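PDB 5K3H: acyl-coenzyme A oxidase acox-1.1 from Caenorhabditis elegans, which catalyses the FAD-dependent desaturation of acyl-CoA thioesters to (2E)-enoyl-CoA, with O2 reduced to H2O2, in the first step of peroxisomal beta-oxidation. Local coordinates for residues A32-G37 with A353-G358; F347-Y352 with S564-L569; T395-E400 with H538-I543; E545-R550 with H568-Y573. One frame throughout, in Å; residues are numbered along the deposited sequence.

Contact 1 (A32-G37 with A353-G358)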
# COMPACT_ATOMS: atom_id res chain seq x y z
N ALA B 32 21.38 -20.26 10.09
CA ALA B 32 22.68 -20.33 9.42
C ALA B 32 22.52 -20.43 7.90
O ALA B 32 23.31 -19.84 7.14
CB ALA B 32 23.48 -21.51 9.95
N GLN B 33 21.51 -21.17 7.44
CA GLN B 33 21.19 -21.19 6.02
C GLN B 33 20.83 -19.79 5.49
O GLN B 33 21.35 -19.35 4.46
CB GLN B 33 20.06 -22.18 5.78
CG GLN B 33 19.96 -22.69 4.38
CD GLN B 33 21.25 -23.24 3.82
OE1 GLN B 33 21.70 -22.81 2.77
NE2 GLN B 33 21.85 -24.20 4.51
N ILE B 34 19.97 -19.06 6.22
CA ILE B 34 19.50 -17.75 5.78
C ILE B 34 20.65 -16.75 5.72
O ILE B 34 20.72 -15.92 4.80
CB ILE B 34 18.38 -17.23 6.71
CG1 ILE B 34 17.08 -18.03 6.56
CG2 ILE B 34 18.11 -15.73 6.49
CD1 ILE B 34 16.08 -17.74 7.63
N TYR B 35 21.53 -16.75 6.71
CA TYR B 35 22.52 -15.67 6.81
C TYR B 35 23.90 -16.09 6.32
O TYR B 35 24.87 -15.34 6.49
CB TYR B 35 22.59 -15.16 8.27
CG TYR B 35 21.33 -14.45 8.70
CD1 TYR B 35 20.95 -13.24 8.10
CD2 TYR B 35 20.49 -15.00 9.67
CE1 TYR B 35 19.78 -12.58 8.47
CE2 TYR B 35 19.31 -14.34 10.06
CZ TYR B 35 18.97 -13.13 9.44
OH TYR B 35 17.83 -12.47 9.81
N GLY B 36 24.01 -17.26 5.69
CA GLY B 36 25.26 -17.66 5.06
C GLY B 36 26.32 -18.26 5.96
O GLY B 36 27.51 -18.05 5.73
N GLY B 37 25.93 -19.00 6.98
CA GLY B 37 26.87 -19.75 7.79
C GLY B 37 26.51 -19.74 9.26
O GLY B 37 25.87 -18.81 9.76
N ALA B 353 13.00 -16.96 -1.16
CA ALA B 353 13.41 -16.92 -2.56
C ALA B 353 14.24 -15.68 -2.85
O ALA B 353 15.22 -15.75 -3.59
CB ALA B 353 12.18 -16.97 -3.48
N PHE B 354 13.86 -14.53 -2.29
CA PHE B 354 14.62 -13.31 -2.53
C PHE B 354 15.99 -13.38 -1.86
O PHE B 354 16.99 -12.97 -2.44
CB PHE B 354 13.86 -12.09 -2.01
CG PHE B 354 12.54 -11.85 -2.68
CD1 PHE B 354 12.25 -12.41 -3.92
CD2 PHE B 354 11.56 -11.09 -2.06
CE1 PHE B 354 11.01 -12.20 -4.53
CE2 PHE B 354 10.34 -10.88 -2.66
CZ PHE B 354 10.06 -11.42 -3.90
N GLN B 355 16.05 -13.90 -0.63
CA GLN B 355 17.32 -14.02 0.07
C GLN B 355 18.28 -14.90 -0.70
O GLN B 355 19.47 -14.61 -0.79
CB GLN B 355 17.07 -14.58 1.49
CG GLN B 355 18.33 -14.69 2.37
CD GLN B 355 18.79 -13.32 2.93
OE1 GLN B 355 18.31 -12.26 2.49
NE2 GLN B 355 19.70 -13.35 3.91
N PHE B 356 17.78 -15.99 -1.27
CA PHE B 356 18.64 -16.89 -2.03
C PHE B 356 19.04 -16.29 -3.37
O PHE B 356 20.16 -16.54 -3.84
CB PHE B 356 17.95 -18.24 -2.19
CG PHE B 356 17.70 -18.94 -0.89
CD1 PHE B 356 18.53 -18.71 0.21
CD2 PHE B 356 16.63 -19.82 -0.74
CE1 PHE B 356 18.30 -19.34 1.44
CE2 PHE B 356 16.40 -20.46 0.47
CZ PHE B 356 17.24 -20.22 1.57
N ALA B 357 18.16 -15.51 -4.01
CA ALA B 357 18.53 -14.83 -5.26
C ALA B 357 19.58 -13.75 -5.02
O ALA B 357 20.54 -13.62 -5.79
CB ALA B 357 17.29 -14.22 -5.91
N GLY B 358 19.42 -12.96 -3.96
CA GLY B 358 20.47 -12.03 -3.60
C GLY B 358 21.81 -12.71 -3.39
O GLY B 358 22.85 -12.19 -3.80
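Gln-355 lays its outer chain against the backbone carbonyl of Ile-34, where helix 27-35 comes to its end. That end is a Schellman motif. Gly-36 takes a positive phi, and Gly-37 N bonds back to Ala-32 O at 2.8 Å. The contact joins the N-terminal helical region to helix 338-367 of the C-alpha1 region.

Ile-34 O lies in the last turn, where the helix offers few further N-H donors. Here Gln-355 NE2 supplies one, lying 2.9 Å from Ile-34 O with an almost straight N-H...O angle of 178°. The oxygen lies in the plane of the Gln-355 amide, but the donor sits above the Ile-34 carbonyl plane. The Gln-355 chain leaves its helix with CG anti to the backbone N and then bends at chi2 (76°), which carries the amide to the carbonyl. The other end of that amide, OE1, is hydrogen-bonded to Thr-300 OG1. Bonds at both ends are likely to fix the rotation of the amide. A leucine at this position would probably leave the Ile-34 carbonyl without this donor and Thr-300 without its amide partner.

One methyl lies beside the bond: Ile-34 CG2 is 3.9 Å from Gln-355 NE2, and the two side chains cross at about a right angle. The same methyl sits over the face of the Tyr-35 ring, whose OH bonds to Trp-618 O. Gln-33 turns its own OE1 to Arg-550. Its backbone O lies at the edge of the Phe-356 ring, 4.3 Å from CE1.

Contact 2 (F347-Y352 with S564-L569)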
# COMPACT_ATOMS: atom_id res chain seq x y z
N PHE B 347 4.16 -15.86 0.57
CA PHE B 347 5.09 -14.76 0.76
C PHE B 347 6.21 -15.12 1.72
O PHE B 347 7.28 -14.50 1.67
CB PHE B 347 4.34 -13.53 1.25
CG PHE B 347 3.28 -13.09 0.28
CD1 PHE B 347 3.63 -12.45 -0.90
CD2 PHE B 347 1.94 -13.38 0.51
CE1 PHE B 347 2.66 -12.08 -1.80
CE2 PHE B 347 0.96 -13.01 -0.41
CZ PHE B 347 1.32 -12.36 -1.56
N ILE B 348 6.01 -16.11 2.58
CA ILE B 348 7.16 -16.69 3.26
C ILE B 348 8.10 -17.27 2.23
O ILE B 348 9.31 -17.00 2.26
CB ILE B 348 6.72 -17.75 4.29
CG1 ILE B 348 5.69 -17.14 5.26
CG2 ILE B 348 7.97 -18.30 4.99
CD1 ILE B 348 5.10 -18.12 6.30
N ALA B 349 7.54 -17.99 1.26
CA ALA B 349 8.34 -18.57 0.18
C ALA B 349 9.12 -17.50 -0.56
O ALA B 349 10.32 -17.65 -0.79
CB ALA B 349 7.44 -19.35 -0.79
N ARG B 350 8.45 -16.40 -0.93
CA ARG B 350 9.12 -15.31 -1.64
C ARG B 350 10.25 -14.70 -0.81
O ARG B 350 11.25 -14.24 -1.38
CB ARG B 350 8.14 -14.19 -2.02
CG ARG B 350 7.18 -14.52 -3.11
CD ARG B 350 6.25 -13.35 -3.48
NE ARG B 350 5.48 -13.73 -4.66
CZ ARG B 350 4.57 -12.99 -5.30
NH1 ARG B 350 4.27 -11.76 -4.89
NH2 ARG B 350 3.96 -13.51 -6.36
N ALA B 351 10.09 -14.59 0.52
CA ALA B 351 11.17 -13.99 1.32
C ALA B 351 12.44 -14.83 1.26
O ALA B 351 13.53 -14.29 1.00
CB ALA B 351 10.73 -13.79 2.78
N TYR B 352 12.32 -16.15 1.44
CA TYR B 352 13.45 -17.05 1.24
C TYR B 352 13.93 -17.00 -0.20
O TYR B 352 15.14 -16.99 -0.46
CB TYR B 352 13.06 -18.49 1.61
CG TYR B 352 13.14 -18.81 3.10
CD1 TYR B 352 12.09 -18.49 3.96
CD2 TYR B 352 14.27 -19.43 3.65
CE1 TYR B 352 12.15 -18.78 5.32
CE2 TYR B 352 14.33 -19.72 4.98
CZ TYR B 352 13.28 -19.39 5.82
OH TYR B 352 13.34 -19.67 7.18
N SER B 564 12.32 -27.43 0.57
CA SER B 564 11.72 -28.05 -0.60
C SER B 564 10.21 -27.92 -0.56
O SER B 564 9.58 -27.70 -1.60
CB SER B 564 12.15 -29.52 -0.67
OG SER B 564 11.41 -30.24 -1.64
N ASP B 565 9.61 -28.05 0.63
CA ASP B 565 8.18 -27.77 0.77
C ASP B 565 7.89 -26.33 0.39
O ASP B 565 6.92 -26.04 -0.30
CB ASP B 565 7.70 -28.01 2.19
CG ASP B 565 7.74 -29.46 2.58
OD1 ASP B 565 7.89 -30.31 1.67
OD2 ASP B 565 7.56 -29.75 3.79
N LEU B 566 8.71 -25.39 0.90
CA LEU B 566 8.55 -23.99 0.54
C LEU B 566 8.66 -23.80 -0.95
O LEU B 566 7.84 -23.10 -1.56
CB LEU B 566 9.61 -23.11 1.23
CG LEU B 566 9.21 -22.16 2.35
CD1 LEU B 566 10.21 -21.04 2.52
CD2 LEU B 566 7.84 -21.62 2.08
N LEU B 567 9.67 -24.44 -1.56
CA LEU B 567 9.92 -24.28 -2.99
C LEU B 567 8.74 -24.78 -3.82
O LEU B 567 8.35 -24.14 -4.81
CB LEU B 567 11.18 -25.02 -3.39
CG LEU B 567 11.37 -25.11 -4.91
CD1 LEU B 567 11.65 -23.76 -5.59
CD2 LEU B 567 12.45 -26.11 -5.21
N HIS B 568 8.16 -25.91 -3.42
CA HIS B 568 7.02 -26.46 -4.15
C HIS B 568 5.81 -25.57 -4.04
O HIS B 568 5.02 -25.48 -4.99
CB HIS B 568 6.66 -27.86 -3.65
CG HIS B 568 7.44 -28.94 -4.31
ND1 HIS B 568 8.66 -29.38 -3.83
CD2 HIS B 568 7.22 -29.62 -5.46
CE1 HIS B 568 9.13 -30.32 -4.64
NE2 HIS B 568 8.28 -30.47 -5.64
N LEU B 569 5.61 -24.93 -2.88
CA LEU B 569 4.57 -23.90 -2.77
C LEU B 569 4.84 -22.74 -3.72
O LEU B 569 3.94 -22.30 -4.46
CB LEU B 569 4.50 -23.39 -1.33
CG LEU B 569 3.49 -22.27 -1.03
CD1 LEU B 569 2.04 -22.72 -1.35
CD2 LEU B 569 3.61 -21.82 0.40
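Leu-566 puts its two methyl groups on two different residues of helix 338-367. CD2 rests on Ala-349, 3.6 Å from its CA and 3.7 Å from its CB. CD1 reaches the next turn and lies 3.5 Å from CD1 of Tyr-352. The Leu-566 chi1 of -110° is away from the usual staggered positions, and in this rotation the two methyls divide between Ala-349 and Tyr-352.

The small Ala-349 lets the backbones come close: its CA is 5.4 Å from that of Leu-566. The axes of segments 347-352 and 564-569 cross at a signed angle of -111° and approach to 8.9 Å. This is helix-on-helix packing in the all-helical C-terminal half of the acyl-CoA oxidase fold. It joins the C-alpha1 region to the C-terminal helical region.

Tyr-352 holds its CG beside the backbone N (chi1 -83°), and its side chain crosses that of Leu-566 at about a right angle. Its OH bonds to Leu-614 O, and its ring meets Trp-618 edge-to-face, so the ring is held from beyond the two helices. An alanine in place of Leu-566 would remove both methyls and is likely to open a gap between Ala-349 and the Tyr-352 ring. Ile-348 adds a looser touch, with CG2 at 4.3 Å from Leu-566 CD1.

Contact 3 (T395-E400 with H538-I543)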
# COMPACT_ATOMS: atom_id res chain seq x y z
N THR B 395 11.03 -5.42 -5.35
CA THR B 395 10.41 -4.34 -4.59
C THR B 395 8.90 -4.37 -4.71
O THR B 395 8.19 -4.14 -3.72
CB THR B 395 10.96 -3.00 -5.06
OG1 THR B 395 12.37 -2.98 -4.82
CG2 THR B 395 10.27 -1.84 -4.31
N HIS B 396 8.39 -4.65 -5.90
CA HIS B 396 6.94 -4.72 -6.11
C HIS B 396 6.36 -5.92 -5.38
O HIS B 396 5.37 -5.78 -4.66
CB HIS B 396 6.62 -4.79 -7.60
CG HIS B 396 5.19 -5.13 -7.89
ND1 HIS B 396 4.18 -4.18 -7.86
CD2 HIS B 396 4.60 -6.31 -8.20
CE1 HIS B 396 3.03 -4.77 -8.13
NE2 HIS B 396 3.25 -6.06 -8.34
N GLN B 397 6.97 -7.10 -5.54
CA GLN B 397 6.48 -8.30 -4.87
C GLN B 397 6.65 -8.25 -3.36
O GLN B 397 5.83 -8.83 -2.63
CB GLN B 397 7.18 -9.54 -5.42
CG GLN B 397 6.76 -9.85 -6.81
CD GLN B 397 7.20 -11.20 -7.26
OE1 GLN B 397 7.89 -11.92 -6.53
NE2 GLN B 397 6.88 -11.54 -8.49
N THR B 398 7.69 -7.58 -2.87
CA THR B 398 7.81 -7.36 -1.43
C THR B 398 6.67 -6.50 -0.93
O THR B 398 6.02 -6.84 0.07
CB THR B 398 9.15 -6.69 -1.09
OG1 THR B 398 10.22 -7.57 -1.43
CG2 THR B 398 9.23 -6.42 0.38
N GLY B 399 6.37 -5.39 -1.63
CA GLY B 399 5.25 -4.52 -1.26
C GLY B 399 3.90 -5.22 -1.28
O GLY B 399 3.08 -5.03 -0.38
N GLU B 400 3.65 -6.03 -2.32
CA GLU B 400 2.44 -6.85 -2.37
C GLU B 400 2.31 -7.74 -1.14
O GLU B 400 1.25 -7.79 -0.50
CB GLU B 400 2.46 -7.68 -3.65
CG GLU B 400 1.38 -8.76 -3.76
CD GLU B 400 1.58 -9.74 -4.95
OE1 GLU B 400 2.42 -9.46 -5.88
OE2 GLU B 400 0.89 -10.80 -4.95
N HIS B 538 11.11 -13.09 -17.10
CA HIS B 538 12.51 -13.50 -17.08
C HIS B 538 13.09 -13.37 -15.68
O HIS B 538 13.77 -14.28 -15.18
CB HIS B 538 13.27 -12.64 -18.09
CG HIS B 538 14.75 -12.79 -18.02
ND1 HIS B 538 15.43 -13.80 -18.68
CD2 HIS B 538 15.69 -12.02 -17.42
CE1 HIS B 538 16.72 -13.66 -18.46
NE2 HIS B 538 16.91 -12.58 -17.71
N THR B 539 12.77 -12.25 -15.00
CA THR B 539 13.28 -12.02 -13.65
C THR B 539 12.70 -13.03 -12.67
O THR B 539 13.44 -13.60 -11.86
CB THR B 539 12.95 -10.58 -13.23
OG1 THR B 539 13.52 -9.66 -14.18
CG2 THR B 539 13.51 -10.29 -11.85
N ARG B 540 11.39 -13.30 -12.76
CA ARG B 540 10.76 -14.31 -11.91
C ARG B 540 11.34 -15.70 -12.20
O ARG B 540 11.48 -16.52 -11.28
CB ARG B 540 9.24 -14.29 -12.09
CG ARG B 540 8.63 -12.96 -11.62
CD ARG B 540 7.16 -12.79 -11.95
NE ARG B 540 6.30 -13.58 -11.08
CZ ARG B 540 4.97 -13.48 -11.05
NH1 ARG B 540 4.36 -12.61 -11.84
NH2 ARG B 540 4.25 -14.22 -10.24
N LEU B 541 11.64 -16.01 -13.46
CA LEU B 541 12.26 -17.29 -13.77
C LEU B 541 13.61 -17.44 -13.06
O LEU B 541 13.91 -18.51 -12.51
CB LEU B 541 12.41 -17.45 -15.28
CG LEU B 541 13.45 -18.48 -15.75
CD1 LEU B 541 13.01 -19.91 -15.38
CD2 LEU B 541 13.66 -18.33 -17.25
N PHE B 542 14.43 -16.38 -13.08
CA PHE B 542 15.71 -16.41 -12.37
C PHE B 542 15.52 -16.70 -10.89
O PHE B 542 16.27 -17.49 -10.30
CB PHE B 542 16.46 -15.09 -12.52
CG PHE B 542 17.76 -15.07 -11.75
CD1 PHE B 542 18.90 -15.66 -12.28
CD2 PHE B 542 17.82 -14.52 -10.48
CE1 PHE B 542 20.08 -15.65 -11.58
CE2 PHE B 542 19.01 -14.52 -9.76
CZ PHE B 542 20.14 -15.08 -10.31
N ILE B 543 14.55 -16.04 -10.26
CA ILE B 543 14.34 -16.20 -8.83
C ILE B 543 14.00 -17.65 -8.49
O ILE B 543 14.55 -18.24 -7.55
CB ILE B 543 13.25 -15.22 -8.35
CG1 ILE B 543 13.75 -13.77 -8.48
CG2 ILE B 543 12.84 -15.52 -6.91
CD1 ILE B 543 12.65 -12.73 -8.46
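Gln-397 and Arg-540 reach towards each other from two helices of the C-terminal helical bundle of the acyl-CoA oxidase fold. Their backbones stay well apart, with CA atoms 10.2 Å from each other, and long side chains span the distance.

Gln-397 holds CG beside the backbone N, anti to the carbonyl carbon (chi1 -71°). Beyond CG the chain is extended and carries the amide straight out from helix 382-408. Arg-540 also starts with CG beside the backbone N, but its chain bends at chi3 (75°). That bend brings the guanidinium to the end of Gln-397. NE2 of Gln-397 then sits over one face of the guanidinium, offset toward its rim and 3.3 Å from Arg-540 NE. The two planes stand 84° apart. Both nitrogens are donors, so this is packing and not a hydrogen bond.

The charge of Arg-540 is met by others. Its NH2 forms salt bridges to Glu-574 and Asp-577 of helix 557-577. Glu-400, one turn after Gln-397, lies farther off, with OE1 at 6.7 Å from Arg-540 NH2; it is paired with Arg-350 instead. Side chains of Arg-350 and Phe-354 also pack on Gln-397.

The ATP site shared between the dimer partners is near. His-396 belongs to it, and the side chain of Arg-540 is about 5 Å from that of Arg-536 and about 7 Å from that of Tyr-581, both residues of that site. The aliphatic part of Arg-540 completes the contact, with CD 3.7 Å from Gln-397 NE2.

Contact 4 (E545-R550 with H568-Y573)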
# COMPACT_ATOMS: atom_id res chain seq x y z
N GLU B 545 14.83 -20.32 -10.25
CA GLU B 545 16.00 -21.18 -10.46
C GLU B 545 17.02 -21.04 -9.33
O GLU B 545 17.66 -22.03 -8.94
CB GLU B 545 16.66 -20.88 -11.81
CG GLU B 545 15.83 -21.26 -13.02
CD GLU B 545 16.64 -21.29 -14.31
OE1 GLU B 545 17.50 -22.19 -14.48
OE2 GLU B 545 16.42 -20.43 -15.18
N ALA B 546 17.22 -19.82 -8.81
CA ALA B 546 18.15 -19.67 -7.70
C ALA B 546 17.62 -20.36 -6.44
O ALA B 546 18.38 -21.01 -5.71
CB ALA B 546 18.40 -18.18 -7.43
N PHE B 547 16.32 -20.28 -6.20
CA PHE B 547 15.72 -21.00 -5.08
C PHE B 547 15.92 -22.50 -5.24
O PHE B 547 16.33 -23.18 -4.29
CB PHE B 547 14.24 -20.63 -4.98
CG PHE B 547 13.60 -20.96 -3.66
CD1 PHE B 547 14.29 -21.66 -2.68
CD2 PHE B 547 12.27 -20.66 -3.44
CE1 PHE B 547 13.68 -21.98 -1.47
CE2 PHE B 547 11.65 -20.99 -2.23
CZ PHE B 547 12.35 -21.65 -1.26
N ALA B 548 15.61 -23.04 -6.43
CA ALA B 548 15.80 -24.48 -6.66
C ALA B 548 17.27 -24.87 -6.53
O ALA B 548 17.59 -25.91 -5.94
CB ALA B 548 15.26 -24.86 -8.04
N ARG B 549 18.17 -24.05 -7.06
CA ARG B 549 19.60 -24.31 -6.95
C ARG B 549 20.02 -24.45 -5.49
O ARG B 549 20.68 -25.43 -5.11
CB ARG B 549 20.37 -23.18 -7.62
CG ARG B 549 21.42 -23.57 -8.63
CD ARG B 549 21.89 -22.33 -9.38
NE ARG B 549 21.36 -22.27 -10.74
CZ ARG B 549 20.62 -21.29 -11.24
NH1 ARG B 549 20.29 -20.24 -10.50
NH2 ARG B 549 20.20 -21.37 -12.50
N ARG B 550 19.60 -23.51 -4.64
CA ARG B 550 19.98 -23.55 -3.23
C ARG B 550 19.49 -24.83 -2.56
O ARG B 550 20.25 -25.48 -1.83
CB ARG B 550 19.43 -22.33 -2.50
CG ARG B 550 19.57 -22.40 -0.98
CD ARG B 550 21.04 -22.42 -0.54
NE ARG B 550 21.64 -21.13 -0.81
CZ ARG B 550 21.86 -20.19 0.11
NH1 ARG B 550 21.57 -20.42 1.38
NH2 ARG B 550 22.38 -19.03 -0.25
N HIS B 568 8.16 -25.91 -3.42
CA HIS B 568 7.02 -26.46 -4.15
C HIS B 568 5.81 -25.57 -4.04
O HIS B 568 5.02 -25.48 -4.99
CB HIS B 568 6.66 -27.86 -3.65
CG HIS B 568 7.44 -28.94 -4.31
ND1 HIS B 568 8.66 -29.38 -3.83
CD2 HIS B 568 7.22 -29.62 -5.46
CE1 HIS B 568 9.13 -30.32 -4.64
NE2 HIS B 568 8.28 -30.47 -5.64
N LEU B 569 5.61 -24.93 -2.88
CA LEU B 569 4.57 -23.90 -2.77
C LEU B 569 4.84 -22.74 -3.72
O LEU B 569 3.94 -22.30 -4.46
CB LEU B 569 4.50 -23.39 -1.33
CG LEU B 569 3.49 -22.27 -1.03
CD1 LEU B 569 2.04 -22.72 -1.35
CD2 LEU B 569 3.61 -21.82 0.40
N HIS B 570 6.09 -22.27 -3.74
CA HIS B 570 6.48 -21.14 -4.58
C HIS B 570 6.18 -21.42 -6.05
O HIS B 570 5.52 -20.61 -6.72
CB HIS B 570 7.97 -20.84 -4.35
CG HIS B 570 8.47 -19.60 -5.02
ND1 HIS B 570 7.99 -18.34 -4.73
CD2 HIS B 570 9.45 -19.42 -5.95
CE1 HIS B 570 8.62 -17.45 -5.47
NE2 HIS B 570 9.52 -18.07 -6.21
N VAL B 571 6.67 -22.53 -6.59
CA VAL B 571 6.52 -22.73 -8.03
C VAL B 571 5.05 -22.90 -8.40
O VAL B 571 4.61 -22.42 -9.45
CB VAL B 571 7.38 -23.92 -8.51
CG1 VAL B 571 8.86 -23.61 -8.35
CG2 VAL B 571 7.02 -25.21 -7.76
N ASN B 572 4.23 -23.50 -7.53
CA ASN B 572 2.80 -23.62 -7.85
C ASN B 572 2.06 -22.30 -7.72
O ASN B 572 1.19 -21.99 -8.54
CB ASN B 572 2.14 -24.69 -6.98
CG ASN B 572 2.45 -26.07 -7.46
OD1 ASN B 572 1.92 -26.50 -8.50
ND2 ASN B 572 3.26 -26.82 -6.71
N TYR B 573 2.36 -21.51 -6.67
CA TYR B 573 1.73 -20.20 -6.54
C TYR B 573 2.14 -19.28 -7.68
O TYR B 573 1.29 -18.62 -8.29
CB TYR B 573 2.13 -19.58 -5.21
CG TYR B 573 1.43 -18.28 -4.93
CD1 TYR B 573 0.17 -18.27 -4.33
CD2 TYR B 573 1.99 -17.07 -5.28
CE1 TYR B 573 -0.48 -17.09 -4.06
CE2 TYR B 573 1.34 -15.89 -5.02
CZ TYR B 573 0.11 -15.91 -4.40
OH TYR B 573 -0.55 -14.74 -4.14
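The Phe-547 ring turns an edge to the His-570 imidazole. CD2 of His-570 lies near the plane of the phenyl ring, 4.0 Å from CD2 of Phe-547. The two rings are oblique to each other, with planes at 55° and centroids 5.8 Å apart. A third flat group, the Arg-549 guanidinium, has Glu-545 O over one face, 3.5 Å above its plane and toward the rim.

The two rings close a helical hairpin. Helix 520-553 is followed after a short connection by helix 557-577. The ring pair bridges them across the connection, with Phe-547 about two turns before it and His-570 several turns after it. Both side chains have CG anti to the backbone N, which for Phe-547 means a chi1 of -163°. Both also leave their backbones toward the other helix, and the rings bridge the 9.3 Å between the CA atoms of Phe-547 and His-570. Ala-353 of helix 338-367 also packs on Phe-547, so the hairpin rests on a third helix.

Polar groups nearby are tied within their own helices or beyond the hairpin. Arg-549 NH2 makes a salt bridge to Glu-545 OE1 at 3.4 Å, one turn back, while its NH1 pairs with Glu-360. Tyr-573, a turn after His-570, brings its ring against that of His-342, an FAD-binding residue.

Asn-572 folds back on its own helix. Its ND2 gives a hydrogen bond of 2.8 Å to His-568 O, tilted 28° from the carbonyl plane, and its OD1 bonds to Tyr-491 OH.

How the contacts relate
Helix 338-367 carries one side of contacts 1 and 2 and faces the helices of contacts 3 and 4. Contacts 2 and 4 are neighbours, with centres 7 Å apart, and share His-568 and Leu-569. Contact 1 meets contact 2 where Ile-34 CD1 lies 3.4 Å from Tyr-352 OH. It meets contact 4 through a probable hydrogen bond of 2.8 Å between Gln-33 OE1 and Arg-550 NH1. Contacts 2 and 3 are joined by a 3.1 Å salt bridge from Arg-350 NH1 to Glu-400 OE1. Contact 3 holds an ATP-site residue; Ile-348 of contact 2 is about 9 Å, side chain to side chain, from FAD-binding Gln-341. Contact 1 is away from these sites.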